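Long-range contacts in PTS system, IIA component (Streptococcus pneumoniae serotype 4, PDB 5T3U), which probably passes a phosphoryl group along the sugar phosphotransferase system, as the cytoplasmic IIA component of the mannose family associated with fucose utilization: residues Ala14-Phe19 / Thr75-Gly80; Ser21-Thr26 / Phe102-Leu107. One frame throughout, in Å; residues are numbered along the deposited sequence.

Contact 1 of 2, residues Ala14-Phe19 / Thr75-Gly80; sequences ASHGNF and TDLIGG
At the C-terminal edge of the parallel sheet, where EIIA proteins of the mannose family carry their phosphorylated histidine, His16 at the end of strand 7-16 meets Asp76 in the loop after strand 68-75. The backbone N of His16 donates to Asp76 OD2 at 2.9 Å, with an N-H...O angle of 136°; the donor stands above the carboxylate plane. The imidazole lies nearly flat with that carboxylate, planes 29° apart, and turns its edge to it, ND1 being 3.5 Å from Asp76 OD2. On the same ring, CE1 reaches Gly80 CA at 3.5 Å, just before helix 81-90. Asp76 CG sits between its own N and carbonyl carbon (chi1 49°), which folds the carboxylate over Ser15, whose CB is 3.3 Å from Asp76 OD2. The other oxygen, Asp76 OD1, takes a weak bond from Leu77 N, so the firmer backbone hold is on OD2. Phe19 CD2 packs on Asp76 CB at 3.8 Å, on the methylene rather than the carboxylate. Ser15 OG bonds to His16 O, above its carbonyl plane, and to Ala20 N. The second subunit completes the surroundings: its Phe30 meets the His16 ring edge-to-face, and its Thr26 bonds to His16 O. A histidine at one strand end, edge-on to an aspartate just past the next, is consistent with the phosphorylation site of this family.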
loop_
_atom_site.group_PDB
_atom_site.type_symbol
_atom_site.label_atom_id
_atom_site.label_comp_id
_atom_site.label_asym_id
_atom_site.label_seq_id
_atom_site.Cartn_x
_atom_site.Cartn_y
_atom_site.Cartn_z
ATOM N N ALA A 14 7.523 -7.189 1.498
ATOM C CA ALA A 14 7.536 -8.117 0.360
ATOM C C ALA A 14 6.221 -8.121 -0.404
ATOM O O ALA A 14 5.178 -8.056 0.194
ATOM C CB ALA A 14 7.852 -9.526 0.842
ATOM N N SER A 15 6.270 -8.227 -1.734
ATOM C CA SER A 15 5.043 -8.261 -2.514
ATOM C C SER A 15 5.286 -8.918 -3.866
ATOM O O SER A 15 6.433 -9.042 -4.311
ATOM C CB SER A 15 4.568 -6.816 -2.759
ATOM O OG SER A 15 5.492 -6.155 -3.601
ATOM N N HIS A 16 4.220 -9.301 -4.555
ATOM C CA HIS A 16 4.322 -9.419 -6.027
ATOM C C HIS A 16 4.635 -8.020 -6.591
ATOM O O HIS A 16 4.178 -7.014 -6.044
ATOM C CB HIS A 16 3.000 -9.874 -6.610
ATOM C CG HIS A 16 2.602 -11.258 -6.204
ATOM N ND1 HIS A 16 1.927 -11.523 -5.030
ATOM C CD2 HIS A 16 2.718 -12.443 -6.848
ATOM C CE1 HIS A 16 1.656 -12.814 -4.962
ATOM N NE2 HIS A 16 2.150 -13.398 -6.037
ATOM N N GLY A 17 5.454 -7.957 -7.641
ATOM C CA GLY A 17 5.765 -6.685 -8.279
ATOM C C GLY A 17 6.405 -5.621 -7.414
ATOM O O GLY A 17 7.030 -5.918 -6.396
ATOM N N ASN A 18 6.231 -4.369 -7.854
ATOM C CA ASN A 18 6.911 -3.203 -7.349
ATOM C C ASN A 18 6.223 -2.533 -6.136
ATOM O O ASN A 18 6.689 -1.500 -5.666
ATOM C CB ASN A 18 7.055 -2.178 -8.495
ATOM C CG ASN A 18 8.011 -2.642 -9.604
ATOM O OD1 ASN A 18 8.850 -3.526 -9.405
ATOM N ND2 ASN A 18 7.889 -2.036 -10.770
ATOM N N PHE A 19 5.125 -3.096 -5.637
ATOM C CA PHE A 19 4.435 -2.509 -4.458
ATOM C C PHE A 19 5.369 -2.232 -3.274
ATOM O O PHE A 19 5.360 -1.110 -2.717
ATOM C CB PHE A 19 3.282 -3.404 -3.991
ATOM C CG PHE A 19 2.391 -2.785 -2.930
ATOM C CD1 PHE A 19 1.713 -1.593 -3.171
ATOM C CD2 PHE A 19 2.197 -3.425 -1.706
ATOM C CE1 PHE A 19 0.864 -1.061 -2.231
ATOM C CE2 PHE A 19 1.368 -2.887 -0.755
ATOM C CZ PHE A 19 0.699 -1.671 -1.023
ATOM N N THR A 75 3.513 -8.083 4.041
ATOM C CA THR A 75 3.199 -8.628 2.720
ATOM C C THR A 75 1.952 -7.941 2.126
ATOM O O THR A 75 1.124 -7.378 2.849
ATOM C CB THR A 75 2.972 -10.141 2.763
ATOM O OG1 THR A 75 1.802 -10.390 3.535
ATOM C CG2 THR A 75 4.222 -10.890 3.381
ATOM N N ASP A 76 1.848 -8.001 0.804
ATOM C CA ASP A 76 0.853 -7.220 0.084
ATOM C C ASP A 76 -0.581 -7.682 0.315
ATOM O O ASP A 76 -1.461 -6.854 0.517
ATOM C CB ASP A 76 1.196 -7.091 -1.419
ATOM C CG ASP A 76 1.551 -8.433 -2.096
ATOM O OD1 ASP A 76 1.707 -9.476 -1.408
ATOM O OD2 ASP A 76 1.718 -8.412 -3.349
ATOM N N LEU A 77 -0.802 -8.998 0.308
ATOM C CA LEU A 77 -2.125 -9.528 0.561
ATOM C C LEU A 77 -2.099 -11.016 0.994
ATOM O O LEU A 77 -1.166 -11.756 0.656
ATOM C CB LEU A 77 -3.011 -9.310 -0.677
ATOM C CG LEU A 77 -2.919 -10.236 -1.880
ATOM C CD1 LEU A 77 -3.890 -9.759 -2.978
ATOM C CD2 LEU A 77 -1.508 -10.377 -2.458
ATOM N N ILE A 78 -3.121 -11.436 1.734
ATOM C CA ILE A 78 -3.293 -12.833 2.103
ATOM C C ILE A 78 -3.404 -13.749 0.852
ATOM O O ILE A 78 -4.018 -13.395 -0.149
ATOM C CB ILE A 78 -4.499 -13.016 3.083
ATOM C CG1 ILE A 78 -4.448 -14.379 3.819
ATOM C CG2 ILE A 78 -5.851 -12.832 2.362
ATOM C CD1 ILE A 78 -3.395 -14.474 4.937
ATOM N N GLY A 79 -2.788 -14.922 0.888
ATOM C CA GLY A 79 -2.941 -15.851 -0.246
ATOM C C GLY A 79 -2.074 -15.456 -1.430
ATOM O O GLY A 79 -2.087 -16.127 -2.438
ATOM N N GLY A 80 -1.334 -14.359 -1.327
ATOM C CA GLY A 80 -0.244 -14.082 -2.272
ATOM C C GLY A 80 0.973 -14.969 -1.966
ATOM O O GLY A 80 1.063 -15.532 -0.873
#

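Contact 2 of 2, residues Ser21-Thr26 / Phe102-Leu107; sequences SGALMT and FNIPLL
Ala23, on the inner side of helix 19-31, packs against Phe102, Ile104 and Leu107 at the start of helix 104-112. Its CB meets the Phe102 ring at the edge, in the ring plane, 3.6 Å from CE2, and lies 3.9 Å from Leu107 CD2. The backbone is approached just as closely: Ala23 O is 3.4 Å from Ile104 CD1 and 3.5 Å from Leu107 CD2, two methyls meeting one carbonyl. Leu107 gets there with CG anti to its backbone N (chi1 -180°), the chain extended toward the partner helix. One turn further along, Thr26 and Ile104 cross at about a right angle, methyl to methyl, Thr26 CG2 lying 3.7 Å from Ile104 CD1. The hydroxyl of Thr26 is used elsewhere, hydrogen-bonded to His16 O and Phe19 N of the second subunit. Packing is looser at Leu24, which starts out away from the partner helix and is partly exposed; its nearest touch is by backbone N, 3.8 Å from Leu107 CD2. Asn103 is the N-cap of helix 104-112: its OD1 accepts from Leu106 N at 3.1 Å and 166°, while Asn103 ND2 bonds to Ala127 O and to Gly101 O of the second subunit. On the sheet side, Phe102 and Leu107 pack on strands 7-16 and 68-75, Leu24 reaches strand 39-44, and Leu106 turns to helix 120-129.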
loop_
_atom_site.group_PDB
_atom_site.type_symbol
_atom_site.label_atom_id
_atom_site.label_comp_id
_atom_site.label_asym_id
_atom_site.label_seq_id
_atom_site.Cartn_x
_atom_site.Cartn_y
_atom_site.Cartn_z
ATOM N N SER A 21 8.934 -2.143 -3.033
ATOM C CA SER A 21 9.982 -1.130 -3.161
ATOM C C SER A 21 9.383 0.296 -3.256
ATOM O O SER A 21 9.933 1.261 -2.709
ATOM C CB SER A 21 10.902 -1.417 -4.364
ATOM O OG SER A 21 10.130 -1.559 -5.527
ATOM N N GLY A 22 8.263 0.423 -3.943
ATOM C CA GLY A 22 7.599 1.719 -4.046
ATOM C C GLY A 22 7.096 2.206 -2.699
ATOM O O GLY A 22 7.207 3.398 -2.392
ATOM N N ALA A 23 6.551 1.300 -1.894
ATOM C CA ALA A 23 6.177 1.654 -0.512
ATOM C C ALA A 23 7.364 2.137 0.331
ATOM O O ALA A 23 7.252 3.125 1.050
ATOM C CB ALA A 23 5.456 0.504 0.179
ATOM N N LEU A 24 8.512 1.488 0.215
ATOM C CA LEU A 24 9.668 1.939 1.003
ATOM C C LEU A 24 10.129 3.308 0.572
ATOM O O LEU A 24 10.391 4.137 1.412
ATOM C CB LEU A 24 10.858 0.976 0.920
ATOM C CG LEU A 24 12.069 1.375 1.798
ATOM C CD1 LEU A 24 11.724 1.622 3.320
ATOM C CD2 LEU A 24 13.181 0.316 1.673
ATOM N N MET A 25 10.273 3.508 -0.735
ATOM C CA MET A 25 10.680 4.788 -1.329
ATOM C C MET A 25 9.798 5.910 -0.774
ATOM O O MET A 25 10.299 6.910 -0.261
ATOM C CB MET A 25 10.532 4.706 -2.861
ATOM C CG MET A 25 10.981 5.906 -3.608
ATOM S SD MET A 25 9.736 7.253 -3.693
ATOM C CE MET A 25 10.681 8.321 -4.811
ATOM N N THR A 26 8.485 5.697 -0.817
ATOM C CA THR A 26 7.524 6.678 -0.306
ATOM C C THR A 26 7.663 6.864 1.199
ATOM O O THR A 26 7.647 7.997 1.688
ATOM C CB THR A 26 6.111 6.256 -0.661
ATOM O OG1 THR A 26 5.969 6.321 -2.083
ATOM C CG2 THR A 26 5.064 7.155 -0.003
ATOM N N PHE A 102 -0.615 -4.525 4.067
ATOM C CA PHE A 102 -0.032 -3.285 4.588
ATOM C C PHE A 102 -0.312 -2.041 3.738
ATOM O O PHE A 102 -0.505 -2.130 2.513
ATOM C CB PHE A 102 1.494 -3.424 4.812
ATOM C CG PHE A 102 2.335 -3.319 3.554
ATOM C CD1 PHE A 102 2.683 -4.459 2.830
ATOM C CD2 PHE A 102 2.825 -2.093 3.128
ATOM C CE1 PHE A 102 3.483 -4.368 1.655
ATOM C CE2 PHE A 102 3.606 -1.987 1.970
ATOM C CZ PHE A 102 3.943 -3.134 1.236
ATOM N N ASN A 103 -0.263 -0.888 4.393
ATOM C CA ASN A 103 -0.421 0.397 3.734
ATOM C C ASN A 103 0.736 1.321 4.153
ATOM O O ASN A 103 1.617 0.914 4.908
ATOM C CB ASN A 103 -1.817 0.997 4.028
ATOM C CG ASN A 103 -2.091 1.152 5.505
ATOM O OD1 ASN A 103 -1.193 0.934 6.333
ATOM N ND2 ASN A 103 -3.332 1.535 5.861
ATOM N N ILE A 104 0.777 2.538 3.622
ATOM C CA ILE A 104 1.879 3.447 3.955
ATOM C C ILE A 104 1.872 3.778 5.458
ATOM O O ILE A 104 2.906 3.727 6.094
ATOM C CB ILE A 104 1.898 4.684 3.014
ATOM C CG1 ILE A 104 2.620 4.317 1.727
ATOM C CG2 ILE A 104 2.544 5.966 3.673
ATOM C CD1 ILE A 104 4.114 4.058 1.866
ATOM N N PRO A 105 0.694 4.056 6.050
ATOM C CA PRO A 105 0.701 4.342 7.503
ATOM C C PRO A 105 1.339 3.260 8.396
ATOM O O PRO A 105 2.068 3.612 9.336
ATOM C CB PRO A 105 -0.785 4.483 7.826
ATOM C CG PRO A 105 -1.370 5.065 6.541
ATOM C CD PRO A 105 -0.648 4.291 5.464
ATOM N N LEU A 106 1.064 1.975 8.130
ATOM C CA LEU A 106 1.747 0.884 8.835
ATOM C C LEU A 106 3.266 0.934 8.646
ATOM O O LEU A 106 4.030 0.901 9.633
ATOM C CB LEU A 106 1.217 -0.485 8.377
ATOM C CG LEU A 106 1.750 -1.733 9.161
ATOM C CD1 LEU A 106 1.555 -1.655 10.667
ATOM C CD2 LEU A 106 1.073 -2.993 8.629
ATOM N N LEU A 107 3.715 1.022 7.387
ATOM C CA LEU A 107 5.154 0.993 7.095
ATOM C C LEU A 107 5.863 2.167 7.772
ATOM O O LEU A 107 6.846 1.973 8.483
ATOM C CB LEU A 107 5.446 0.938 5.576
ATOM C CG LEU A 107 6.955 0.899 5.209
ATOM C CD1 LEU A 107 7.736 -0.231 5.958
ATOM C CD2 LEU A 107 7.172 0.809 3.675
#

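The centres of contacts 1 and 2 lie about 12 Å apart, and their segments alternate along the chain: 14-19, 21-26, 75-80, 102-107. Contact 1 joins the ends of the neighbouring strands 7-16 and 68-75; contact 2 joins two helices packed on one face of the same four-stranded parallel sheet. Helix 19-31 follows strand 7-16 directly, the His16-Phe19 turn leading from the strand into the helix of contact 2. The two also touch, Phe19 CE2 lying 3.3 Å from Phe102 CZ. Both reach the second subunit, which places the probable phosphorylation site and this helix pair at the interface with the second subunit.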